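Alpha-glucosidase YIHQ (Escherichia coli, PDB 5AEE) cleaves sulfoquinovosyl diacylglycerides and simpler sulfoquinovosides such as sulfoquinovosyl glycerol, releasing sulfoquinovose that the bacterium uses as a source of carbon and sulfur. Local coordinates at residues 432-437 against 452-457; 472-477 against 512-517; 636-641 against 673-678. The protein carries 1 engineered substitution. One frame throughout, in Å; residues are numbered along the deposited sequence.

Contact 1 (432-437 against 452-457); sequences LWAKCN and FFMRAG. With NSQ (4-nitrophenyl alpha-D-6-sulfoquinovoside), chain E.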
loop_
_atom_site.group_PDB
_atom_site.type_symbol
_atom_site.label_atom_id
_atom_site.label_comp_id
_atom_site.label_asym_id
_atom_site.label_seq_id
_atom_site.Cartn_x
_atom_site.Cartn_y
_atom_site.Cartn_z
ATOM N N LEU A 432 -8.306 4.609 9.436
ATOM C CA LEU A 432 -9.022 5.628 10.118
ATOM C C LEU A 432 -8.756 6.951 9.493
ATOM O O LEU A 432 -9.698 7.751 9.192
ATOM C CB LEU A 432 -8.611 5.582 11.571
ATOM C CG LEU A 432 -9.279 6.447 12.617
ATOM C CD1 LEU A 432 -10.782 6.536 12.405
ATOM C CD2 LEU A 432 -8.902 5.920 14.004
ATOM N N TRP A 433 -7.465 7.210 9.245
ATOM C CA TRP A 433 -7.103 8.396 8.490
ATOM C C TRP A 433 -7.722 8.407 7.079
ATOM O O TRP A 433 -8.298 9.428 6.608
ATOM C CB TRP A 433 -5.593 8.493 8.490
ATOM C CG TRP A 433 -4.957 9.514 7.676
ATOM C CD1 TRP A 433 -3.842 9.377 7.020
ATOM C CD2 TRP A 433 -5.357 10.889 7.539
ATOM N NE1 TRP A 433 -3.500 10.539 6.358
ATOM C CE2 TRP A 433 -4.417 11.499 6.684
ATOM C CE3 TRP A 433 -6.414 11.638 8.031
ATOM C CZ2 TRP A 433 -4.512 12.819 6.269
ATOM C CZ3 TRP A 433 -6.530 12.944 7.607
ATOM C CH2 TRP A 433 -5.536 13.528 6.751
ATOM N N ALA A 434 -7.611 7.287 6.378
ATOM C CA ALA A 434 -8.312 7.146 5.078
ATOM C C ALA A 434 -9.805 7.484 5.151
ATOM O O ALA A 434 -10.334 8.248 4.311
ATOM C CB ALA A 434 -8.155 5.742 4.545
ATOM N N LYS A 435 -10.500 6.906 6.132
ATOM C CA LYS A 435 -11.906 7.228 6.271
ATOM C C LYS A 435 -12.158 8.722 6.476
ATOM O O LYS A 435 -13.147 9.221 5.986
ATOM C CB LYS A 435 -12.510 6.456 7.420
ATOM C CG LYS A 435 -14.012 6.347 7.426
ATOM C CD LYS A 435 -14.514 5.713 8.725
ATOM C CE LYS A 435 -15.943 5.258 8.543
ATOM N NZ LYS A 435 -16.658 5.360 9.803
ATOM N N CYS A 436 -11.303 9.411 7.231
ATOM C CA CYS A 436 -11.488 10.830 7.450
ATOM C C CYS A 436 -11.473 11.601 6.146
ATOM O O CYS A 436 -12.380 12.456 5.880
ATOM C CB CYS A 436 -10.396 11.300 8.409
ATOM S SG CYS A 436 -10.549 13.001 8.900
ATOM N N ASN A 437 -10.468 11.293 5.305
ATOM C CA ASN A 437 -10.403 11.838 3.936
ATOM C C ASN A 437 -11.599 11.450 3.050
ATOM O O ASN A 437 -12.225 12.310 2.341
ATOM C CB ASN A 437 -9.097 11.384 3.224
ATOM C CG ASN A 437 -7.865 12.138 3.696
ATOM O OD1 ASN A 437 -7.570 13.238 3.222
ATOM N ND2 ASN A 437 -7.170 11.573 4.652
ATOM N N PHE A 452 -7.503 11.708 -3.630
ATOM C CA PHE A 452 -6.416 11.742 -2.665
ATOM C C PHE A 452 -5.688 10.432 -2.748
ATOM O O PHE A 452 -6.256 9.435 -3.153
ATOM C CB PHE A 452 -6.869 12.102 -1.197
ATOM C CG PHE A 452 -7.832 11.145 -0.587
ATOM C CD1 PHE A 452 -7.386 10.015 0.100
ATOM C CD2 PHE A 452 -9.161 11.362 -0.675
ATOM C CE1 PHE A 452 -8.276 9.118 0.600
ATOM C CE2 PHE A 452 -10.098 10.451 -0.171
ATOM C CZ PHE A 452 -9.653 9.325 0.463
ATOM N N PHE A 453 -4.419 10.455 -2.378
ATOM C CA PHE A 453 -3.610 9.273 -2.499
ATOM C C PHE A 453 -2.866 9.099 -1.237
ATOM O O PHE A 453 -2.473 10.052 -0.632
ATOM C CB PHE A 453 -2.702 9.289 -3.788
ATOM C CG PHE A 453 -1.982 10.571 -4.048
ATOM C CD1 PHE A 453 -2.635 11.626 -4.644
ATOM C CD2 PHE A 453 -0.669 10.730 -3.717
ATOM C CE1 PHE A 453 -1.940 12.801 -4.899
ATOM C CE2 PHE A 453 0.024 11.904 -3.954
ATOM C CZ PHE A 453 -0.632 12.942 -4.554
ATOM N N MET A 454 -2.653 7.843 -0.847
ATOM C CA MET A 454 -2.147 7.537 0.457
ATOM C C MET A 454 -1.031 6.539 0.374
ATOM O O MET A 454 -0.904 5.777 -0.581
ATOM C CB MET A 454 -3.266 6.820 1.327
ATOM C CG MET A 454 -4.440 7.788 1.549
ATOM S SD MET A 454 -5.657 7.116 2.707
ATOM C CE MET A 454 -4.916 7.679 4.222
ATOM N N ARG A 455 -0.255 6.547 1.415
ATOM C CA ARG A 455 0.961 5.692 1.525
ATOM C C ARG A 455 0.644 4.611 2.539
ATOM O O ARG A 455 0.553 3.441 2.180
ATOM C CB ARG A 455 2.137 6.603 1.954
ATOM C CG ARG A 455 3.449 5.919 2.298
ATOM C CD ARG A 455 4.610 6.889 2.354
ATOM N NE ARG A 455 4.522 7.801 3.506
ATOM C CZ ARG A 455 5.071 7.637 4.688
ATOM N NH1 ARG A 455 5.852 6.582 4.993
ATOM N NH2 ARG A 455 4.859 8.577 5.604
ATOM N N ALA A 456 0.482 5.001 3.792
ATOM C CA ALA A 456 0.069 4.059 4.829
ATOM C C ALA A 456 -1.322 3.484 4.533
ATOM O O ALA A 456 -2.211 4.175 3.978
ATOM C CB ALA A 456 0.117 4.679 6.206
ATOM N N GLY A 457 -1.520 2.244 4.916
ATOM C CA GLY A 457 -2.862 1.676 4.822
ATOM C C GLY A 457 -3.025 0.576 5.809
ATOM O O GLY A 457 -2.042 0.160 6.384
HETATM O O12 NSQ E . 7.357 14.716 5.595
HETATM S S10 NSQ E . 7.443 15.711 4.499
HETATM O O13 NSQ E . 6.808 17.030 4.718
HETATM O O11 NSQ E . 8.846 15.798 4.097
HETATM C C6 NSQ E . 6.568 15.118 3.140
HETATM C C5 NSQ E . 7.047 13.794 2.559
HETATM O O5 NSQ E . 6.556 12.795 3.509
HETATM C C1 NSQ E . 6.646 11.454 3.131
HETATM C C2 NSQ E . 6.045 11.219 1.728
HETATM O O2 NSQ E . 6.171 9.847 1.472
HETATM C C3 NSQ E . 6.738 12.127 0.736
HETATM O O3 NSQ E . 6.262 11.953 -0.581
HETATM C C4 NSQ E . 6.558 13.578 1.116
HETATM O O4 NSQ E . 7.319 14.401 0.181
HETATM O O1 NSQ E . 8.045 11.178 3.154
HETATM C C25 NSQ E . 8.610 11.029 4.359
HETATM C C26 NSQ E . 8.160 10.006 5.210
HETATM C C27 NSQ E . 8.705 9.918 6.456
HETATM C C28 NSQ E . 9.733 10.777 6.829
HETATM N N32 NSQ E . 10.228 10.680 8.144
HETATM O O33 NSQ E . 10.860 11.665 8.626
HETATM O O34 NSQ E . 9.875 9.701 8.890
HETATM C C29 NSQ E . 10.138 11.792 5.967
HETATM C C30 NSQ E . 9.575 11.918 4.710
#
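The contact is a helix-on-strand layer of the catalytic (beta/alpha)8 barrel, in which Trp433, Ala434 and Asn437 of helix 422-443 pack on Phe452 and Met454 of the strand that follows it. The two short axes run antiparallel (177°) and 10.2 Å apart, and all five touching residues are buried. Met454 does most of the bridging. With chi1 near -60° and an extended chi2, its SD comes to lie 3.4 Å from Ala434 CB; the bend at chi3 (87°) then turns the terminal methyl to Trp433, with CE 3.4 Å from CD1 on the pyrrole side of the indole. One turn further along the helix, Asn437 CB sits over the middle of the Phe452 ring, 3.5 Å from its centroid and 12° off the normal, a well-centred CH-pi contact. The amide beyond that methylene folds back along its own helix: ND2 gives a hydrogen bond to Trp433 O at 3.1 Å, arriving from above the carbonyl plane, while Asn437 N uses the same oxygen. Asn437 OD1 is taken by Trp402 NE1, so both ends of this buried amide are satisfied and its rotation is fixed. Trp433 NE1 donates to the backbone oxygen of Asp405, the nucleophile. Next along the chain from Met454, Arg455 has its guanidinium face under NSQ C26 and forms salt bridges with Asp405, Glu408 and Glu152. Strand 401-404 lies alongside strand 451-454 and is touched by Trp433, Asn437 and Met454, while helices 380-395 and 461-464 flank helix 422-443.

Contact 2 (472-477 against 512-517); sequences NQNVDW and FEMKRS. Engineered in segment 472-477: Asn472 (natural residue Asp). With CA (calcium ion), chain C; NSQ (4-nitrophenyl alpha-D-6-sulfoquinovoside), chain E.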
loop_
_atom_site.group_PDB
_atom_site.type_symbol
_atom_site.label_atom_id
_atom_site.label_comp_id
_atom_site.label_asym_id
_atom_site.label_seq_id
_atom_site.Cartn_x
_atom_site.Cartn_y
_atom_site.Cartn_z
ATOM N N ASN A 472 8.118 5.861 -0.417
ATOM C CA ASN A 472 9.460 6.397 -0.746
ATOM C C ASN A 472 10.400 5.333 -1.206
ATOM O O ASN A 472 10.883 4.538 -0.379
ATOM C CB ASN A 472 10.014 7.065 0.510
ATOM C CG ASN A 472 9.260 8.289 0.922
ATOM O OD1 ASN A 472 8.421 8.803 0.195
ATOM N ND2 ASN A 472 9.581 8.774 2.111
ATOM N N GLN A 473 10.585 5.279 -2.515
ATOM C CA GLN A 473 11.692 4.596 -3.127
ATOM C C GLN A 473 12.920 5.475 -3.076
ATOM O O GLN A 473 12.904 6.662 -3.241
ATOM C CB GLN A 473 11.442 4.252 -4.610
ATOM C CG GLN A 473 10.509 3.073 -4.781
ATOM C CD GLN A 473 9.109 3.380 -4.388
ATOM O OE1 GLN A 473 8.443 4.241 -5.005
ATOM N NE2 GLN A 473 8.649 2.703 -3.349
ATOM N N ASN A 474 14.051 4.800 -2.917
ATOM C CA ASN A 474 15.322 5.428 -3.193
ATOM C C ASN A 474 15.384 5.844 -4.601
ATOM O O ASN A 474 14.825 5.174 -5.474
ATOM C CB ASN A 474 16.485 4.409 -2.927
ATOM C CG ASN A 474 16.675 4.098 -1.463
ATOM O OD1 ASN A 474 16.197 4.813 -0.618
ATOM N ND2 ASN A 474 17.522 3.089 -1.143
ATOM N N VAL A 475 16.136 6.908 -4.858
ATOM C CA VAL A 475 16.383 7.273 -6.250
ATOM C C VAL A 475 17.503 6.370 -6.839
ATOM O O VAL A 475 18.506 6.862 -7.332
ATOM C CB VAL A 475 16.683 8.781 -6.339
ATOM C CG1 VAL A 475 15.427 9.563 -5.933
ATOM C CG2 VAL A 475 17.902 9.211 -5.492
ATOM N N ASP A 476 17.324 5.062 -6.771
ATOM C CA ASP A 476 18.313 4.120 -7.222
ATOM C C ASP A 476 17.640 2.967 -7.977
ATOM O O ASP A 476 16.399 2.917 -8.176
ATOM C CB ASP A 476 19.220 3.660 -6.067
ATOM C CG ASP A 476 18.561 2.715 -5.094
ATOM O OD1 ASP A 476 17.503 2.087 -5.387
ATOM O OD2 ASP A 476 19.149 2.543 -3.990
ATOM N N TRP A 477 18.448 2.015 -8.386
ATOM C CA TRP A 477 17.945 0.923 -9.186
ATOM C C TRP A 477 17.944 -0.378 -8.396
ATOM O O TRP A 477 17.922 -1.472 -8.952
ATOM C CB TRP A 477 18.884 0.759 -10.357
ATOM C CG TRP A 477 19.058 1.949 -11.205
ATOM C CD1 TRP A 477 20.005 2.879 -11.090
ATOM C CD2 TRP A 477 18.333 2.256 -12.425
ATOM N NE1 TRP A 477 19.890 3.806 -12.093
ATOM C CE2 TRP A 477 18.900 3.438 -12.952
ATOM C CE3 TRP A 477 17.279 1.651 -13.097
ATOM C CZ2 TRP A 477 18.427 4.053 -14.098
ATOM C CZ3 TRP A 477 16.778 2.254 -14.202
ATOM C CH2 TRP A 477 17.381 3.443 -14.738
ATOM N N PHE A 512 22.705 10.254 1.280
ATOM C CA PHE A 512 23.995 9.550 1.188
ATOM C C PHE A 512 24.554 9.547 -0.222
ATOM O O PHE A 512 24.852 8.531 -0.782
ATOM C CB PHE A 512 23.816 8.103 1.622
ATOM C CG PHE A 512 23.166 7.935 2.954
ATOM C CD1 PHE A 512 23.721 8.476 4.080
ATOM C CD2 PHE A 512 22.069 7.125 3.098
ATOM C CE1 PHE A 512 23.158 8.286 5.333
ATOM C CE2 PHE A 512 21.491 6.943 4.334
ATOM C CZ PHE A 512 22.024 7.536 5.450
ATOM N N GLU A 513 24.632 10.606 -0.942
ATOM C CA GLU A 513 25.162 10.258 -2.323
ATOM C C GLU A 513 24.241 9.446 -3.326
ATOM O O GLU A 513 24.619 9.301 -4.491
ATOM C CB GLU A 513 26.568 9.536 -2.288
ATOM C CG GLU A 513 27.624 10.016 -1.241
ATOM C CD GLU A 513 27.874 11.545 -1.195
ATOM O OE1 GLU A 513 27.610 12.276 -2.181
ATOM O OE2 GLU A 513 28.328 12.038 -0.140
ATOM N N MET A 514 23.069 8.933 -2.931
ATOM C CA MET A 514 22.041 8.588 -3.934
ATOM C C MET A 514 21.496 9.917 -4.523
ATOM O O MET A 514 21.140 10.793 -3.795
ATOM C CB MET A 514 20.829 7.865 -3.316
ATOM C CG MET A 514 21.112 6.471 -2.845
ATOM S SD MET A 514 19.677 5.639 -2.214
ATOM C CE MET A 514 19.130 6.676 -0.877
ATOM N N LYS A 515 21.479 10.054 -5.826
ATOM C CA LYS A 515 20.950 11.230 -6.503
ATOM C C LYS A 515 20.287 10.714 -7.769
ATOM O O LYS A 515 20.774 9.820 -8.396
ATOM C CB LYS A 515 22.120 12.120 -6.877
ATOM C CG LYS A 515 22.779 12.867 -5.727
ATOM C CD LYS A 515 23.776 13.857 -6.339
ATOM C CE LYS A 515 24.460 14.740 -5.301
ATOM N NZ LYS A 515 25.080 13.853 -4.285
ATOM N N ARG A 516 19.167 11.291 -8.175
ATOM C CA ARG A 516 18.392 10.691 -9.244
ATOM C C ARG A 516 19.015 11.113 -10.529
ATOM O O ARG A 516 19.106 12.309 -10.772
ATOM C CB ARG A 516 16.977 11.227 -9.254
ATOM C CG ARG A 516 16.107 10.530 -10.263
ATOM C CD ARG A 516 14.845 11.355 -10.428
ATOM N NE ARG A 516 13.998 11.462 -9.245
ATOM C CZ ARG A 516 13.285 12.539 -8.871
ATOM N NH1 ARG A 516 13.436 13.718 -9.447
ATOM N NH2 ARG A 516 12.540 12.477 -7.777
ATOM N N SER A 517 19.356 10.133 -11.364
ATOM C CA SER A 517 19.879 10.406 -12.700
ATOM C C SER A 517 18.732 10.695 -13.665
ATOM O O SER A 517 17.575 10.293 -13.431
ATOM C CB SER A 517 20.613 9.171 -13.237
ATOM O OG SER A 517 19.691 8.126 -13.391
HETATM CA CA CA C . 12.192 3.208 0.916
HETATM O O12 NSQ E . 7.357 14.716 5.595
HETATM S S10 NSQ E . 7.443 15.711 4.499
HETATM O O13 NSQ E . 6.808 17.030 4.718
HETATM O O11 NSQ E . 8.846 15.798 4.097
HETATM C C6 NSQ E . 6.568 15.118 3.140
HETATM C C5 NSQ E . 7.047 13.794 2.559
HETATM O O5 NSQ E . 6.556 12.795 3.509
HETATM C C1 NSQ E . 6.646 11.454 3.131
HETATM C C2 NSQ E . 6.045 11.219 1.728
HETATM O O2 NSQ E . 6.171 9.847 1.472
HETATM C C3 NSQ E . 6.738 12.127 0.736
HETATM O O3 NSQ E . 6.262 11.953 -0.581
HETATM C C4 NSQ E . 6.558 13.578 1.116
HETATM O O4 NSQ E . 7.319 14.401 0.181
HETATM O O1 NSQ E . 8.045 11.178 3.154
HETATM C C25 NSQ E . 8.610 11.029 4.359
HETATM C C26 NSQ E . 8.160 10.006 5.210
HETATM C C27 NSQ E . 8.705 9.918 6.456
HETATM C C28 NSQ E . 9.733 10.777 6.829
HETATM N N32 NSQ E . 10.228 10.680 8.144
HETATM O O33 NSQ E . 10.860 11.665 8.626
HETATM O O34 NSQ E . 9.875 9.701 8.890
HETATM C C29 NSQ E . 10.138 11.792 5.967
HETATM C C30 NSQ E . 9.575 11.918 4.710
HETATM O O HOH W 1 13.684 4.958 0.353
HETATM O O HOH W 2 19.770 7.598 -9.791
HETATM O O HOH W 3 21.287 6.896 -6.737
HETATM O O HOH W 4 11.356 4.582 2.639
#
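Val475 and Met514 form the tight part of this loop-to-loop contact. Val475, at the centre of an inverse gamma turn, pushes CG2 against the opposing main chain, 3.6 Å from Lys515 C and equally near Arg516 N, while its CB meets Arg516 CB at 3.8 Å. Met514 brings SD to 3.5 Å from Asn474 CG, and the bend at chi3 (-59°) sets CE beside OD1 of the same amide; Asp476 OD2 also borders the sulfur, OD1 of that carboxylate being hydrogen-bonded to Ser478 OG. The other side is looser and wet. Two waters bridge the backbones: water 2 lies 2.9 Å from Val475 O and close to Lys515 O, and accepts from Ser517 N, whereas water 3 links Val475 O to Lys515 N. Lys515 itself points outward. At the far end of the first loop, engineered Asn472 (Asp in nature, the inferred proton donor) holds NSQ through both amide atoms, ND2 to O1 at 3.0 Å (174°) and OD1 to O2. Its carbonyl oxygen binds calcium at 2.3 Å, and calcium-bound water 1 donates to Asn474 OD1. The loops follow barrel strands 468-469 and 501-505; helix 518-528, N-capped by Ser517, packs against Trp477, and helix 162-171 touches Asn474 and Met514.

Contact 3 (636-641 against 673-678); sequences VHAWTG and ASLKSI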
loop_
_atom_site.group_PDB
_atom_site.type_symbol
_atom_site.label_atom_id
_atom_site.label_comp_id
_atom_site.label_asym_id
_atom_site.label_seq_id
_atom_site.Cartn_x
_atom_site.Cartn_y
_atom_site.Cartn_z
ATOM N N VAL A 636 1.549 -8.554 -29.327
ATOM C CA VAL A 636 2.158 -7.613 -30.246
ATOM C C VAL A 636 2.986 -6.670 -29.394
ATOM O O VAL A 636 2.464 -6.099 -28.419
ATOM C CB VAL A 636 1.063 -6.827 -30.990
ATOM C CG1 VAL A 636 1.661 -5.713 -31.839
ATOM C CG2 VAL A 636 0.255 -7.762 -31.832
ATOM N N HIS A 637 4.252 -6.461 -29.782
ATOM C CA HIS A 637 5.085 -5.481 -29.160
ATOM C C HIS A 637 4.535 -4.063 -29.478
ATOM O O HIS A 637 4.225 -3.727 -30.613
ATOM C CB HIS A 637 6.515 -5.657 -29.640
ATOM C CG HIS A 637 7.510 -4.773 -28.934
ATOM N ND1 HIS A 637 8.094 -3.687 -29.541
ATOM C CD2 HIS A 637 7.986 -4.793 -27.662
ATOM C CE1 HIS A 637 8.927 -3.105 -28.695
ATOM N NE2 HIS A 637 8.882 -3.765 -27.546
ATOM N N ALA A 638 4.439 -3.223 -28.461
ATOM C CA ALA A 638 3.719 -1.990 -28.572
ATOM C C ALA A 638 4.420 -1.008 -29.499
ATOM O O ALA A 638 3.756 -0.154 -30.100
ATOM C CB ALA A 638 3.523 -1.383 -27.170
ATOM N N TRP A 639 5.755 -1.036 -29.508
ATOM C CA TRP A 639 6.514 -0.003 -30.189
ATOM C C TRP A 639 6.847 -0.371 -31.620
ATOM O O TRP A 639 7.013 0.494 -32.438
ATOM C CB TRP A 639 7.730 0.414 -29.387
ATOM C CG TRP A 639 7.333 0.635 -27.950
ATOM C CD1 TRP A 639 7.668 -0.151 -26.870
ATOM C CD2 TRP A 639 6.389 1.578 -27.483
ATOM N NE1 TRP A 639 7.023 0.300 -25.750
ATOM C CE2 TRP A 639 6.230 1.359 -26.101
ATOM C CE3 TRP A 639 5.658 2.593 -28.097
ATOM C CZ2 TRP A 639 5.387 2.114 -25.331
ATOM C CZ3 TRP A 639 4.815 3.365 -27.322
ATOM C CH2 TRP A 639 4.694 3.136 -25.952
ATOM N N THR A 640 6.836 -1.651 -31.944
ATOM C CA THR A 640 7.204 -2.085 -33.294
ATOM C C THR A 640 6.050 -2.670 -34.087
ATOM O O THR A 640 6.109 -2.671 -35.315
ATOM C CB THR A 640 8.291 -3.129 -33.209
ATOM O OG1 THR A 640 7.847 -4.197 -32.385
ATOM C CG2 THR A 640 9.533 -2.545 -32.596
ATOM N N GLY A 641 5.028 -3.194 -33.402
ATOM C CA GLY A 641 4.025 -4.042 -34.034
ATOM C C GLY A 641 4.485 -5.495 -34.173
ATOM O O GLY A 641 3.731 -6.339 -34.700
ATOM N N ALA A 673 -2.607 -0.254 -31.335
ATOM C CA ALA A 673 -1.806 -0.185 -32.553
ATOM C C ALA A 673 -1.361 1.257 -32.856
ATOM O O ALA A 673 -0.344 1.459 -33.502
ATOM C CB ALA A 673 -2.568 -0.792 -33.733
ATOM N N SER A 674 -2.068 2.261 -32.339
ATOM C CA SER A 674 -1.667 3.658 -32.572
ATOM C C SER A 674 -0.431 4.077 -31.772
ATOM O O SER A 674 0.166 5.100 -32.067
ATOM C CB SER A 674 -2.821 4.594 -32.252
ATOM O OG SER A 674 -3.043 4.621 -30.855
ATOM N N LEU A 675 -0.032 3.280 -30.786
ATOM C CA LEU A 675 1.116 3.602 -29.942
ATOM C C LEU A 675 2.421 3.621 -30.708
ATOM O O LEU A 675 3.225 4.498 -30.478
ATOM C CB LEU A 675 1.241 2.586 -28.788
ATOM C CG LEU A 675 0.102 2.592 -27.777
ATOM C CD1 LEU A 675 0.371 1.503 -26.745
ATOM C CD2 LEU A 675 -0.055 3.972 -27.150
ATOM N N LYS A 676 2.644 2.650 -31.609
ATOM C CA LYS A 676 3.883 2.625 -32.414
ATOM C C LYS A 676 4.045 3.790 -33.400
ATOM O O LYS A 676 5.113 3.925 -33.969
ATOM C CB LYS A 676 4.080 1.283 -33.155
ATOM C CG LYS A 676 3.031 0.944 -34.208
ATOM C CD LYS A 676 3.198 -0.490 -34.703
ATOM C CE LYS A 676 2.275 -0.758 -35.875
ATOM N NZ LYS A 676 0.830 -0.398 -35.662
ATOM N N SER A 677 3.018 4.629 -33.570
ATOM C CA SER A 677 3.123 5.849 -34.375
ATOM C C SER A 677 3.405 7.149 -33.590
ATOM O O SER A 677 3.741 8.148 -34.209
ATOM C CB SER A 677 1.846 6.041 -35.182
ATOM O OG SER A 677 0.953 6.876 -34.467
ATOM N N ILE A 678 3.252 7.165 -32.260
ATOM C CA ILE A 678 3.552 8.379 -31.479
ATOM C C ILE A 678 5.011 8.825 -31.713
ATOM O O ILE A 678 5.908 7.968 -31.678
ATOM C CB ILE A 678 3.297 8.152 -29.968
ATOM C CG1 ILE A 678 1.796 8.015 -29.727
ATOM C CG2 ILE A 678 3.858 9.311 -29.134
ATOM C CD1 ILE A 678 1.429 7.240 -28.481
HETATM O O HOH W 5 1.375 0.045 -31.297
#
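Lys676 and Trp639 meet the opposing chain through their first torsions. In Lys676, chi1 of 64° sets CG between its own backbone N and carbonyl carbon, and two extended torsions then carry the aliphatic chain alongside the turn at 640-641, with CD 3.5 Å from Gly641 N. A final bend at chi4 (-51°) turns NZ back to its own segment, where it donates to Ala673 O at 3.1 Å. Trp639 starts away from the partner segment, but chi1 of -47° and a steeply turned ring bring the benzo side round to Leu675: CZ3 lies 3.9 Å from Leu675 CB, and Leu675 O stands at the ring edge, near its plane. The main chain of Trp639 also presses on the lysine, its O lying 3.1 Å from Lys676 CB, a snug approach of carbonyl to methylene. Ala638 CB lies over the centre of one face of the indole and also reaches Leu675 CD1 at 4.3 Å. Residues 636-641 belong to the C-terminal beta domain of this family 31 hydrolase, where they leave strand 635-637 of its antiparallel sheet and turn at Gly641, whose phi is positive; residues 673-678, the irregular helical tail that follows helix 669-673 and ends the modelled chain, pack against it. Water 5 joins them, accepting from Lys676 N at 2.9 Å and lying 2.7 Å from Ala638 O. Within the first segment, His637 ND1 and Thr640 OG1 share a hydrogen bond across the turn. Trp639 NE1 donates to Pro658 O, and the indole also rests on Arg560 and Val564 of barrel helix 552-567, the latter being touched by Ile678 too.

The three contacts follow one another along the chain, each closing before the next opens. Contacts 1 and 2 both lie in the catalytic barrel, with centres 26 Å apart yet nearest atoms only about 5 Å apart, and each sends a residue to the same bound sulfoquinovoside. Contact 1 packs a barrel helix on strand 451-454, and contact 2 joins the loops that follow strands 468-469 and 501-505. Contact 3 stands apart at the C-terminal beta domain, with its centre 37 Å from that of contact 1 and 31 Å from that of contact 2; it joins the end of the modelled chain to that domain, beside barrel helix 552-567, away from the substrate.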